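Local coordinates for predicted protein (PDB 4MEA), which probably hydrolyses epoxides as a secreted Cif-type enzyme of the alpha/beta hydrolase fold, and has been identified as a virulence factor, at residues T11-S16 with A197-L202; P4-I9 with F204-K209; I191-I196 with S231-L236; N26-Y31 with L223-E228; P93-S98 with K237-Y242. All blocks are in the same frame, centred on the assembly; numbering follows the deposited sequence.

From the N terminus, the arm 4-9 meets helix 200-211 in contact 2, and contact 1, formed by 11-16, closes a slightly shorter loop nested inside it. The turn 26-31, after helix 13-25, reaches helix 220-227 in contact 4. Contact 5 then joins the loop 93-98 of the hydrolase core to helix 233-244, and contact 3, nested within it, joins helices 191-198 and 233-244. Every other pairing of contacts crosses along the chain. Helix 200-211 serves contacts 1 and 2, and its Phe204 packs on Ile196 and Leu236 of contact 3. Together the five tie the N-terminal arm, the helical cap and the core, while contacts 1, 2 and 3 also touch the second subunit.

Contact 1 (T11-S16 with A197-L202)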
# COMPACT_ATOMS: atom_id res chain seq x y z
N THR A 11 -10.69 6.99 -18.86
CA THR A 11 -10.94 6.14 -20.04
C THR A 11 -11.66 4.87 -19.64
O THR A 11 -11.29 4.22 -18.67
CB THR A 11 -9.62 5.77 -20.72
OG1 THR A 11 -8.80 6.95 -20.82
CG2 THR A 11 -9.87 5.19 -22.11
N PRO A 12 -12.73 4.52 -20.37
CA PRO A 12 -13.45 3.27 -20.09
C PRO A 12 -12.54 2.07 -20.35
O PRO A 12 -11.80 2.07 -21.33
CB PRO A 12 -14.60 3.29 -21.11
CG PRO A 12 -14.80 4.74 -21.43
CD PRO A 12 -13.41 5.32 -21.40
N PRO A 13 -12.58 1.08 -19.45
CA PRO A 13 -11.74 -0.12 -19.59
C PRO A 13 -11.85 -0.77 -20.99
O PRO A 13 -10.86 -1.30 -21.49
CB PRO A 13 -12.32 -1.06 -18.52
CG PRO A 13 -12.83 -0.14 -17.45
CD PRO A 13 -13.29 1.13 -18.15
N ALA A 14 -13.03 -0.73 -21.60
CA ALA A 14 -13.22 -1.36 -22.90
C ALA A 14 -12.46 -0.60 -23.97
O ALA A 14 -11.91 -1.20 -24.89
CB ALA A 14 -14.70 -1.42 -23.25
N VAL A 15 -12.44 0.72 -23.84
CA VAL A 15 -11.69 1.57 -24.77
C VAL A 15 -10.18 1.31 -24.62
O VAL A 15 -9.46 1.12 -25.61
CB VAL A 15 -12.05 3.07 -24.57
CG1 VAL A 15 -11.10 3.97 -25.33
CG2 VAL A 15 -13.50 3.33 -24.99
N SER A 16 -9.71 1.26 -23.37
CA SER A 16 -8.31 0.88 -23.12
C SER A 16 -7.94 -0.48 -23.72
O SER A 16 -6.86 -0.64 -24.27
CB SER A 16 -8.02 0.88 -21.62
OG SER A 16 -8.14 2.19 -21.09
N ALA A 197 -6.37 -5.97 -12.91
CA ALA A 197 -6.86 -6.60 -14.14
C ALA A 197 -8.16 -5.96 -14.62
O ALA A 197 -8.45 -5.95 -15.82
CB ALA A 197 -7.04 -8.12 -13.96
N ASN A 198 -8.95 -5.44 -13.69
CA ASN A 198 -10.21 -4.79 -14.07
C ASN A 198 -10.00 -3.52 -14.90
O ASN A 198 -10.82 -3.19 -15.76
CB ASN A 198 -11.10 -4.50 -12.86
CG ASN A 198 -12.36 -3.73 -13.23
OD1 ASN A 198 -12.40 -2.50 -13.13
ND2 ASN A 198 -13.38 -4.45 -13.68
N ASP A 199 -8.92 -2.81 -14.62
CA ASP A 199 -8.61 -1.59 -15.38
C ASP A 199 -7.12 -1.30 -15.29
O ASP A 199 -6.70 -0.46 -14.50
CB ASP A 199 -9.42 -0.40 -14.84
CG ASP A 199 -9.43 0.79 -15.78
OD1 ASP A 199 -8.56 0.86 -16.68
OD2 ASP A 199 -10.31 1.67 -15.62
N PRO A 200 -6.31 -2.02 -16.09
CA PRO A 200 -4.85 -1.85 -16.02
C PRO A 200 -4.42 -0.45 -16.45
O PRO A 200 -3.48 0.10 -15.87
CB PRO A 200 -4.32 -2.89 -17.01
CG PRO A 200 -5.43 -3.91 -17.14
CD PRO A 200 -6.71 -3.11 -16.99
N ASN A 201 -5.08 0.12 -17.45
CA ASN A 201 -4.73 1.47 -17.90
C ASN A 201 -4.87 2.50 -16.77
O ASN A 201 -4.02 3.38 -16.60
CB ASN A 201 -5.55 1.88 -19.13
CG ASN A 201 -4.86 2.95 -19.96
OD1 ASN A 201 -3.71 3.30 -19.71
ND2 ASN A 201 -5.57 3.48 -20.95
N LEU A 202 -5.94 2.38 -15.98
CA LEU A 202 -6.17 3.29 -14.87
C LEU A 202 -5.05 3.21 -13.85
O LEU A 202 -4.44 4.23 -13.49
CB LEU A 202 -7.52 2.99 -14.19
CG LEU A 202 -7.84 3.68 -12.85
CD1 LEU A 202 -7.90 5.19 -13.03
CD2 LEU A 202 -9.15 3.15 -12.27
O HOH W 1 -10.63 4.44 -16.18
O HOH W 2 -9.10 2.38 -18.70
O HOH W 3 -6.19 6.63 -21.55
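Ser16 and Asn201 make the close-fitting half of this contact. Asn201 ND2 donates to Ser16 OG at 2.9 Å with a nearly straight N-H...O angle of 163°, and the hydroxyl lies almost exactly in the amide plane. A first torsion of -156° swings the amide away from the backbone N of Asn201 and lays it alongside the serine, whose CB rests 3.6 Å from Asn201 CB. Both residues are buried, with Phe20 and Met19 of helix 13-25 also against the asparagine.

A few ångströms away the fit gives way to water. The Pro13 ring crosses the Asp199 side chain at about a right angle and brings CG to 3.6 Å from Asp199 OD2, a lean with no polar bond in it. Between Thr11 and the aspartate the gap is bridged. One water accepts from Ser16 OG and donates both to Thr11 O and, over 2.6 Å, to Asp199 OD1; a second donates to Thr11 O and, over 2.8 Å, to Asp199 OD2. Pro13 itself is exposed on this outer side.

Asp199 is also the N-cap of helix 200-211: its OD1 takes the amide of Leu202 at 3.1 Å, from well above the carboxylate plane. With a helix N terminus beside it and hydrogen-bond donors on both oxygens, the buried carboxylate is probably stabilised as the anion. Ser16 OG accepts from the Asn201 amide and donates to the water that reaches Asp199, so one hydroxyl of helix 13-25 ties together two polar groups at the start of helix 200-211.

Contact 2 (P4-I9 with F204-K209); sequences PNLKSI and FSYFIK
Leu6 lies against the ring of Tyr206, the two side chains running past each other in opposite directions. The Leu6 side chain leaves its backbone toward helix 200-211, and CG, anti to the backbone N (chi1 171°), carries the fork alongside the ring. Its CB stands 4.0 Å from Tyr206 CE1, and CG closes to 3.6 Å from the same CE1. Beyond the fork, CD2 settles over one face of the ring, 3.5 Å from Tyr206 CE1, and also reaches Lys209 CB, while CD1 meets the extended chain of Lys209 farther along, 4.0 Å from its CD.

The backbone of Leu6 uses the ring differently. Its carbonyl O lies in the ring plane at the edge, 3.4 Å from Tyr206 CE1, and a water sharing that plane completes the link. This water accepts from Tyr206 OH at 2.5 Å and donates to Leu6 O at 2.7 Å, which gives the phenol a partner and links it to the arm. Further along, Ile9 CG2 rests 4.1 Å from Ser205 CB.

The second subunit closes over the same place: Phe188 of that subunit meets the Tyr206 ring edge-to-face, and Ser8 OG bonds to Asp190 and Lys194 of that subunit. The arrangement is that of an N-terminal arm passing across a helix of the cap in an alpha/beta hydrolase, here at the edge of a dimer interface.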
# COMPACT_ATOMS: atom_id res chain seq x y z
N PRO A 4 0.28 15.12 -5.39
CA PRO A 4 -1.12 15.00 -4.98
C PRO A 4 -2.10 15.58 -6.01
O PRO A 4 -3.29 15.26 -5.96
CB PRO A 4 -1.17 15.80 -3.67
CG PRO A 4 -0.02 16.75 -3.77
CD PRO A 4 1.05 15.99 -4.48
N ASN A 5 -1.61 16.39 -6.94
CA ASN A 5 -2.46 16.98 -7.98
C ASN A 5 -2.61 16.15 -9.27
O ASN A 5 -3.46 16.46 -10.10
CB ASN A 5 -1.97 18.37 -8.34
CG ASN A 5 -1.76 19.26 -7.12
OD1 ASN A 5 -2.56 19.24 -6.18
ND2 ASN A 5 -0.69 20.04 -7.13
N LEU A 6 -1.78 15.12 -9.45
CA LEU A 6 -1.89 14.28 -10.65
C LEU A 6 -3.28 13.63 -10.71
O LEU A 6 -3.75 13.03 -9.74
CB LEU A 6 -0.80 13.20 -10.67
CG LEU A 6 -0.87 12.10 -11.75
CD1 LEU A 6 -0.61 12.65 -13.15
CD2 LEU A 6 0.10 10.99 -11.41
N LYS A 7 -3.94 13.74 -11.85
CA LYS A 7 -5.25 13.12 -11.99
C LYS A 7 -5.16 11.73 -12.61
O LYS A 7 -4.30 11.47 -13.45
CB LYS A 7 -6.21 14.02 -12.78
CG LYS A 7 -6.59 15.30 -12.02
CD LYS A 7 -7.48 16.23 -12.83
CE LYS A 7 -6.71 16.88 -13.96
NZ LYS A 7 -7.52 17.96 -14.59
N SER A 8 -6.03 10.83 -12.18
CA SER A 8 -6.12 9.52 -12.81
C SER A 8 -6.96 9.69 -14.07
O SER A 8 -7.71 10.66 -14.19
CB SER A 8 -6.75 8.49 -11.86
OG SER A 8 -8.08 8.86 -11.53
N ILE A 9 -6.82 8.77 -15.03
CA ILE A 9 -7.62 8.81 -16.26
C ILE A 9 -9.06 8.40 -15.99
O ILE A 9 -9.37 7.81 -14.95
CB ILE A 9 -7.04 7.87 -17.34
CG1 ILE A 9 -7.09 6.41 -16.89
CG2 ILE A 9 -5.61 8.28 -17.68
CD1 ILE A 9 -6.80 5.40 -18.01
N PHE A 204 -1.90 1.67 -13.96
CA PHE A 204 -0.55 1.93 -14.45
C PHE A 204 -0.31 3.35 -14.96
O PHE A 204 0.79 3.89 -14.80
CB PHE A 204 -0.14 0.90 -15.51
CG PHE A 204 0.24 -0.45 -14.93
CD1 PHE A 204 1.49 -0.65 -14.37
CD2 PHE A 204 -0.65 -1.51 -14.96
CE1 PHE A 204 1.86 -1.89 -13.83
CE2 PHE A 204 -0.30 -2.75 -14.44
CZ PHE A 204 0.96 -2.94 -13.88
N SER A 205 -1.31 3.95 -15.61
CA SER A 205 -1.15 5.34 -16.03
C SER A 205 -0.78 6.21 -14.83
O SER A 205 0.15 7.02 -14.89
CB SER A 205 -2.42 5.88 -16.70
OG SER A 205 -2.57 5.36 -18.01
N TYR A 206 -1.50 6.02 -13.72
CA TYR A 206 -1.24 6.81 -12.52
C TYR A 206 0.09 6.38 -11.87
O TYR A 206 0.93 7.22 -11.55
CB TYR A 206 -2.41 6.69 -11.52
CG TYR A 206 -2.26 7.65 -10.36
CD1 TYR A 206 -2.69 8.96 -10.47
CD2 TYR A 206 -1.65 7.24 -9.18
CE1 TYR A 206 -2.53 9.85 -9.42
CE2 TYR A 206 -1.48 8.11 -8.13
CZ TYR A 206 -1.93 9.41 -8.25
OH TYR A 206 -1.76 10.28 -7.20
N PHE A 207 0.27 5.08 -11.69
CA PHE A 207 1.50 4.54 -11.11
C PHE A 207 2.76 4.98 -11.87
O PHE A 207 3.71 5.49 -11.28
CB PHE A 207 1.41 3.00 -11.08
CG PHE A 207 2.58 2.33 -10.41
CD1 PHE A 207 2.54 1.99 -9.07
CD2 PHE A 207 3.72 2.02 -11.14
CE1 PHE A 207 3.62 1.36 -8.46
CE2 PHE A 207 4.81 1.38 -10.55
CZ PHE A 207 4.76 1.05 -9.20
N ILE A 208 2.77 4.77 -13.19
CA ILE A 208 3.93 5.14 -14.02
C ILE A 208 4.21 6.65 -13.98
O ILE A 208 5.35 7.07 -13.79
CB ILE A 208 3.76 4.65 -15.48
CG1 ILE A 208 3.88 3.12 -15.55
CG2 ILE A 208 4.79 5.30 -16.40
CD1 ILE A 208 3.41 2.55 -16.89
N LYS A 209 3.18 7.48 -14.18
CA LYS A 209 3.39 8.93 -14.12
C LYS A 209 3.88 9.39 -12.73
O LYS A 209 4.74 10.26 -12.63
CB LYS A 209 2.14 9.69 -14.54
CG LYS A 209 2.01 9.86 -16.05
CD LYS A 209 0.77 10.66 -16.36
CE LYS A 209 0.73 11.10 -17.80
NZ LYS A 209 -0.50 11.90 -18.04
O HOH W 4 -2.64 12.59 -7.33

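Contact 3 (I191-I196 with S231-L236)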
# COMPACT_ATOMS: atom_id res chain seq x y z
N ILE A 191 -5.47 -9.58 -4.46
CA ILE A 191 -6.26 -8.36 -4.60
C ILE A 191 -5.71 -7.40 -5.66
O ILE A 191 -6.47 -6.86 -6.47
CB ILE A 191 -6.42 -7.64 -3.23
CG1 ILE A 191 -7.05 -8.59 -2.20
CG2 ILE A 191 -7.27 -6.38 -3.38
CD1 ILE A 191 -8.42 -9.09 -2.58
N ALA A 192 -4.40 -7.16 -5.65
CA ALA A 192 -3.81 -6.28 -6.65
C ALA A 192 -4.05 -6.88 -8.04
O ALA A 192 -4.48 -6.19 -8.96
CB ALA A 192 -2.32 -6.08 -6.41
N GLU A 193 -3.76 -8.16 -8.17
CA GLU A 193 -3.99 -8.84 -9.45
C GLU A 193 -5.42 -8.62 -9.96
O GLU A 193 -5.63 -8.20 -11.10
CB GLU A 193 -3.72 -10.34 -9.32
CG GLU A 193 -4.19 -11.13 -10.54
CD GLU A 193 -4.17 -12.62 -10.31
OE1 GLU A 193 -3.47 -13.07 -9.36
OE2 GLU A 193 -4.86 -13.34 -11.06
N LYS A 194 -6.39 -8.90 -9.10
CA LYS A 194 -7.80 -8.79 -9.48
C LYS A 194 -8.25 -7.34 -9.73
O LYS A 194 -8.95 -7.06 -10.72
CB LYS A 194 -8.69 -9.44 -8.41
CG LYS A 194 -8.70 -10.98 -8.44
CD LYS A 194 -9.68 -11.51 -7.41
CE LYS A 194 -9.91 -13.00 -7.53
NZ LYS A 194 -10.92 -13.44 -6.55
N GLN A 195 -7.85 -6.42 -8.86
CA GLN A 195 -8.27 -5.03 -9.01
C GLN A 195 -7.65 -4.40 -10.25
O GLN A 195 -8.32 -3.69 -11.01
CB GLN A 195 -7.93 -4.21 -7.77
CG GLN A 195 -8.80 -4.55 -6.56
CD GLN A 195 -8.58 -3.60 -5.41
OE1 GLN A 195 -7.45 -3.19 -5.13
NE2 GLN A 195 -9.65 -3.23 -4.74
N ILE A 196 -6.36 -4.64 -10.44
CA ILE A 196 -5.64 -4.05 -11.57
C ILE A 196 -6.10 -4.66 -12.89
O ILE A 196 -6.24 -3.94 -13.89
CB ILE A 196 -4.11 -4.12 -11.37
CG1 ILE A 196 -3.72 -3.22 -10.19
CG2 ILE A 196 -3.39 -3.67 -12.63
CD1 ILE A 196 -2.26 -3.37 -9.71
N SER A 231 -1.59 -6.44 -18.91
CA SER A 231 -3.02 -6.19 -19.03
C SER A 231 -3.89 -7.42 -18.77
O SER A 231 -5.11 -7.34 -18.91
CB SER A 231 -3.35 -5.60 -20.40
OG SER A 231 -2.99 -6.50 -21.45
N THR A 232 -3.27 -8.54 -18.39
CA THR A 232 -4.02 -9.76 -18.10
C THR A 232 -3.68 -10.31 -16.71
O THR A 232 -2.60 -10.06 -16.19
CB THR A 232 -3.76 -10.85 -19.17
OG1 THR A 232 -2.35 -11.02 -19.34
CG2 THR A 232 -4.36 -10.42 -20.52
N ARG A 233 -4.62 -11.07 -16.13
CA ARG A 233 -4.40 -11.66 -14.81
C ARG A 233 -3.13 -12.51 -14.74
O ARG A 233 -2.42 -12.50 -13.73
CB ARG A 233 -5.59 -12.53 -14.37
CG ARG A 233 -6.96 -11.87 -14.38
CD ARG A 233 -7.52 -11.61 -12.99
NE ARG A 233 -7.26 -12.65 -11.99
CZ ARG A 233 -8.18 -13.45 -11.46
NH1 ARG A 233 -9.45 -13.38 -11.85
NH2 ARG A 233 -7.85 -14.34 -10.53
N ASP A 234 -2.84 -13.26 -15.80
CA ASP A 234 -1.68 -14.15 -15.74
C ASP A 234 -0.38 -13.35 -15.63
O ASP A 234 0.51 -13.72 -14.88
CB ASP A 234 -1.63 -15.12 -16.92
CG ASP A 234 -1.34 -14.43 -18.25
OD1 ASP A 234 -2.01 -13.41 -18.53
OD2 ASP A 234 -0.45 -14.89 -18.99
N LYS A 235 -0.29 -12.25 -16.37
CA LYS A 235 0.90 -11.40 -16.31
C LYS A 235 0.99 -10.67 -14.96
O LYS A 235 2.07 -10.54 -14.39
CB LYS A 235 0.92 -10.42 -17.48
CG LYS A 235 1.14 -11.10 -18.84
CD LYS A 235 2.57 -11.66 -18.94
CE LYS A 235 2.67 -12.78 -20.00
NZ LYS A 235 4.05 -13.34 -20.08
N LEU A 236 -0.14 -10.20 -14.46
CA LEU A 236 -0.17 -9.55 -13.15
C LEU A 236 0.14 -10.54 -12.04
O LEU A 236 0.87 -10.22 -11.11
CB LEU A 236 -1.52 -8.88 -12.91
CG LEU A 236 -1.77 -7.67 -13.82
CD1 LEU A 236 -3.23 -7.26 -13.77
CD2 LEU A 236 -0.84 -6.50 -13.42
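Arg233 grips Glu193 through a salt bridge in which a single carboxylate oxygen takes two N-H groups. Arg233 NE donates to Glu193 OE2 at 2.7 Å along a nearly straight line (166°), keeping that oxygen close to the guanidinium plane. Arg233 NH2 reaches the same OE2 at 3.2 Å, a weak, bent bond. The arginine approaches the anti side of OE2, 31° out of the carboxylate plane, so the two flat groups are not paired in the double-pronged manner.

Bends at chi2 and chi3 fold the arginine back over helix 191-198, where Lys194 CG sits 3.9 Å above the centre of the guanidinium and covers one face. The lysine carries on past it, and its NZ bonds to Ser8 OG of the second subunit.

Beneath the charges the contact turns apolar. Leu236 CD1 packs 3.7 Å from Glu193 O and 3.8 Å from Ile196 CG2, and the aliphatic part of the glutamate adds Glu193 CG at 4.2 Å from Leu236 CB. Phe204 of helix 200-211 backs both Ile196 and Leu236.

Two cap helices thus meet through an apolar seam flanked by one ion pair. Since Glu193 is buried and Arg233 exposed, the arginine probably offsets a charge that would otherwise be costly there.

Contact 4 (N26-Y31 with L223-E228); sequences NGLGQY and LAELIE
Glu228 turns sharply at chi2 (-91°), and that bend brings its carboxylate across to Gln30 and Tyr31. Gln30 answers from the other side: its CG is tucked between the backbone N and the carbonyl carbon (chi1 64°), and the extended chain beyond carries the amide to the acid. Gln30 NE2 donates to Glu228 OE1 at 3.0 Å with a moderately bent angle of 147°, reaching the oxygen on its syn side. Tyr31 OH donates to Glu228 OE2 over 2.5 Å, so short that the exact length is doubtful; this oxygen lies near the ring plane, at the edge, while the carboxylate itself is steeply turned against the ring. Within the loop, Gln30 CG sits 3.6 Å above the centre of the Tyr31 ring, so the aliphatic part of Gln30 lies over the ring, and its amide and the phenol both reach the same carboxylate.

A water joins the same group. It accepts from Gln30 N and donates to Glu225 O and, at 2.9 Å, to Glu228 OE1.

The side chain of Glu225, one turn back along helix 220-227, makes van der Waals contact. Gly29, at positive phi and without a side chain, lets Glu225 CB come within 3.9 Å of its CA. The outstretched Glu225 then passes Leu28, whose CB is 4.0 Å from Glu225 OE2.

The two acids fare differently. Glu225 has Glu221 close by, and that like-charged neighbour may raise its affinity for a proton. The buried carboxylate of Glu228 is held by amide and water, with the phenol beside them, consistent with a stabilised anion that fastens the turn after helix 13-25 to the cap.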
# COMPACT_ATOMS: atom_id res chain seq x y z
N ASN A 26 -0.68 -4.43 -34.20
CA ASN A 26 0.23 -3.62 -35.02
C ASN A 26 1.70 -3.90 -34.74
O ASN A 26 2.58 -3.28 -35.34
CB ASN A 26 -0.05 -2.13 -34.83
CG ASN A 26 -1.36 -1.69 -35.46
OD1 ASN A 26 -1.77 -2.23 -36.48
ND2 ASN A 26 -2.01 -0.71 -34.86
N GLY A 27 1.97 -4.85 -33.84
CA GLY A 27 3.33 -5.17 -33.44
C GLY A 27 4.10 -3.99 -32.85
O GLY A 27 5.28 -3.78 -33.17
N LEU A 28 3.45 -3.22 -31.99
CA LEU A 28 4.08 -2.06 -31.35
C LEU A 28 4.58 -2.45 -29.96
O LEU A 28 4.42 -3.59 -29.53
CB LEU A 28 3.07 -0.92 -31.23
CG LEU A 28 2.32 -0.51 -32.51
CD1 LEU A 28 1.47 0.72 -32.24
CD2 LEU A 28 3.28 -0.26 -33.67
N GLY A 29 5.17 -1.51 -29.24
CA GLY A 29 5.54 -1.76 -27.85
C GLY A 29 6.52 -2.91 -27.68
O GLY A 29 7.58 -2.93 -28.31
N GLN A 30 6.17 -3.87 -26.82
CA GLN A 30 7.07 -4.98 -26.52
C GLN A 30 7.33 -5.87 -27.74
O GLN A 30 8.27 -6.66 -27.75
CB GLN A 30 6.57 -5.83 -25.34
CG GLN A 30 5.24 -6.56 -25.59
CD GLN A 30 4.92 -7.56 -24.49
OE1 GLN A 30 5.81 -8.10 -23.84
NE2 GLN A 30 3.63 -7.80 -24.28
N TYR A 31 6.48 -5.73 -28.76
CA TYR A 31 6.59 -6.58 -29.94
C TYR A 31 7.39 -5.90 -31.05
O TYR A 31 7.63 -6.49 -32.09
CB TYR A 31 5.20 -6.94 -30.48
CG TYR A 31 4.24 -7.45 -29.42
CD1 TYR A 31 4.32 -8.76 -28.95
CD2 TYR A 31 3.25 -6.62 -28.90
CE1 TYR A 31 3.44 -9.22 -27.98
CE2 TYR A 31 2.36 -7.08 -27.94
CZ TYR A 31 2.47 -8.39 -27.48
OH TYR A 31 1.60 -8.85 -26.52
N LEU A 223 1.82 5.00 -22.96
CA LEU A 223 1.29 4.27 -21.82
C LEU A 223 0.62 2.97 -22.26
O LEU A 223 0.84 1.92 -21.65
CB LEU A 223 0.36 5.15 -20.97
CG LEU A 223 1.07 6.23 -20.14
CD1 LEU A 223 0.07 7.24 -19.55
CD2 LEU A 223 1.94 5.63 -19.03
N ALA A 224 -0.18 3.02 -23.32
CA ALA A 224 -0.82 1.81 -23.84
C ALA A 224 0.22 0.73 -24.19
O ALA A 224 0.01 -0.45 -23.92
CB ALA A 224 -1.70 2.14 -25.06
N GLU A 225 1.34 1.16 -24.76
CA GLU A 225 2.43 0.23 -25.11
C GLU A 225 3.12 -0.36 -23.88
O GLU A 225 3.48 -1.54 -23.88
CB GLU A 225 3.47 0.94 -25.99
CG GLU A 225 2.93 1.35 -27.33
CD GLU A 225 3.98 2.02 -28.18
OE1 GLU A 225 5.16 2.04 -27.77
OE2 GLU A 225 3.62 2.53 -29.26
N LEU A 226 3.30 0.46 -22.85
CA LEU A 226 3.90 -0.00 -21.60
C LEU A 226 2.96 -0.89 -20.78
O LEU A 226 3.40 -1.78 -20.05
CB LEU A 226 4.35 1.19 -20.74
CG LEU A 226 5.49 1.98 -21.38
CD1 LEU A 226 5.80 3.24 -20.58
CD2 LEU A 226 6.72 1.08 -21.48
N ILE A 227 1.66 -0.66 -20.91
CA ILE A 227 0.69 -1.34 -20.06
C ILE A 227 0.14 -2.63 -20.67
O ILE A 227 -0.18 -3.58 -19.95
CB ILE A 227 -0.45 -0.38 -19.65
CG1 ILE A 227 0.14 0.78 -18.84
CG2 ILE A 227 -1.51 -1.12 -18.85
CD1 ILE A 227 -0.82 1.96 -18.59
N GLU A 228 0.07 -2.68 -22.00
CA GLU A 228 -0.39 -3.88 -22.68
C GLU A 228 0.27 -5.16 -22.16
O GLU A 228 -0.40 -6.19 -22.03
CB GLU A 228 -0.23 -3.76 -24.21
CG GLU A 228 -0.71 -4.99 -25.00
CD GLU A 228 0.38 -6.02 -25.23
OE1 GLU A 228 1.57 -5.72 -24.99
OE2 GLU A 228 0.04 -7.15 -25.67
O HOH W 5 3.57 -3.72 -25.52

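Contact 5 (P93-S98 with K237-Y242)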
# COMPACT_ATOMS: atom_id res chain seq x y z
N PRO A 93 11.20 -13.89 -15.91
CA PRO A 93 10.26 -15.02 -15.84
C PRO A 93 8.84 -14.53 -15.53
O PRO A 93 8.64 -13.77 -14.57
CB PRO A 93 10.82 -15.86 -14.69
CG PRO A 93 12.31 -15.59 -14.73
CD PRO A 93 12.42 -14.12 -15.10
N GLY A 94 7.88 -14.95 -16.34
CA GLY A 94 6.49 -14.57 -16.15
C GLY A 94 6.06 -13.28 -16.82
O GLY A 94 4.88 -13.10 -17.12
N LEU A 95 7.02 -12.37 -17.04
CA LEU A 95 6.71 -11.04 -17.55
C LEU A 95 7.03 -10.88 -19.04
O LEU A 95 7.71 -11.72 -19.63
CB LEU A 95 7.47 -9.98 -16.74
CG LEU A 95 7.18 -10.07 -15.24
CD1 LEU A 95 7.84 -8.92 -14.49
CD2 LEU A 95 5.67 -10.09 -15.00
N GLY A 96 6.53 -9.80 -19.64
CA GLY A 96 6.74 -9.58 -21.06
C GLY A 96 6.24 -10.81 -21.81
O GLY A 96 5.11 -11.25 -21.61
N GLN A 97 7.09 -11.39 -22.65
CA GLN A 97 6.71 -12.60 -23.40
C GLN A 97 7.30 -13.89 -22.82
O GLN A 97 7.23 -14.95 -23.44
CB GLN A 97 7.05 -12.44 -24.88
CG GLN A 97 6.26 -11.30 -25.52
CD GLN A 97 6.70 -11.01 -26.93
OE1 GLN A 97 6.29 -11.69 -27.88
NE2 GLN A 97 7.54 -9.98 -27.09
N SER A 98 7.88 -13.78 -21.62
CA SER A 98 8.37 -14.97 -20.92
C SER A 98 7.24 -15.69 -20.20
O SER A 98 6.31 -15.05 -19.70
CB SER A 98 9.46 -14.60 -19.90
OG SER A 98 10.64 -14.16 -20.55
N LYS A 237 -0.41 -11.74 -12.14
CA LYS A 237 -0.11 -12.76 -11.13
C LYS A 237 1.40 -13.01 -11.02
O LYS A 237 1.96 -13.05 -9.92
CB LYS A 237 -0.84 -14.07 -11.44
CG LYS A 237 -0.72 -15.12 -10.33
CD LYS A 237 -1.42 -16.42 -10.71
CE LYS A 237 -1.42 -17.40 -9.54
NZ LYS A 237 -2.36 -18.53 -9.77
N ALA A 238 2.06 -13.16 -12.17
CA ALA A 238 3.51 -13.33 -12.20
C ALA A 238 4.24 -12.12 -11.59
O ALA A 238 5.11 -12.27 -10.74
CB ALA A 238 3.97 -13.55 -13.62
N ALA A 239 3.89 -10.92 -12.05
CA ALA A 239 4.49 -9.72 -11.50
C ALA A 239 4.41 -9.71 -9.98
O ALA A 239 5.39 -9.42 -9.28
CB ALA A 239 3.82 -8.47 -12.08
N PHE A 240 3.24 -10.01 -9.44
CA PHE A 240 3.07 -9.89 -8.00
C PHE A 240 3.65 -11.10 -7.26
O PHE A 240 3.85 -11.07 -6.04
CB PHE A 240 1.61 -9.55 -7.64
CG PHE A 240 1.09 -8.28 -8.31
CD1 PHE A 240 1.90 -7.16 -8.41
CD2 PHE A 240 -0.17 -8.23 -8.88
CE1 PHE A 240 1.44 -6.00 -9.03
CE2 PHE A 240 -0.63 -7.08 -9.50
CZ PHE A 240 0.18 -5.96 -9.57
N GLY A 241 3.98 -12.16 -8.00
CA GLY A 241 4.75 -13.24 -7.40
C GLY A 241 6.10 -12.76 -6.86
O GLY A 241 6.55 -13.23 -5.81
N TYR A 242 6.75 -11.84 -7.58
CA TYR A 242 8.03 -11.29 -7.11
C TYR A 242 7.83 -10.64 -5.76
O TYR A 242 8.70 -10.73 -4.89
CB TYR A 242 8.62 -10.29 -8.12
CG TYR A 242 9.12 -10.96 -9.38
CD1 TYR A 242 10.45 -11.38 -9.47
CD2 TYR A 242 8.27 -11.21 -10.45
CE1 TYR A 242 10.92 -12.02 -10.62
CE2 TYR A 242 8.73 -11.86 -11.59
CZ TYR A 242 10.05 -12.26 -11.67
OH TYR A 242 10.52 -12.90 -12.80
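Pro93 and Tyr242 meet where the loop after strand 87-90, a Gly-x-Gly-x-Ser stretch of the hydrolase core, runs under helix 233-244 of the cap. Tyr242 OH donates to Pro93 O at 2.7 Å, lying in the carbonyl plane on a lone pair, with a C=O...O angle of 126°. A first torsion of -71° aims the ring at the loop, and the bond leaves from the ring edge. Pro93 CD also presses on the hydroxyl, 3.2 Å from Tyr242 OH.

One residue on, Gly94 opens the way for the helix. Ala238 CB packs directly against the glycine backbone, 3.7 Å from Gly94 CA and 3.6 Å from Gly94 O. Leu95 then divides its branches: CD2 drops onto the helix backbone, 3.5 Å from Ala239 N and 3.8 Å from Ala239 CB, while CD1 stands 4.2 Å from Tyr242 CE2, at a slant to the ring.

Leu95 to Ser98 then form a type II' turn, and Lys235, on the preceding turn of the helix, bonds to Gly94 O and Gly96 O. With every touching residue buried, this is a cap-to-core junction of the kind found in epoxide hydrolases of the alpha/beta hydrolase fold, where an inserted helical lid sits on the loops at the strand ends.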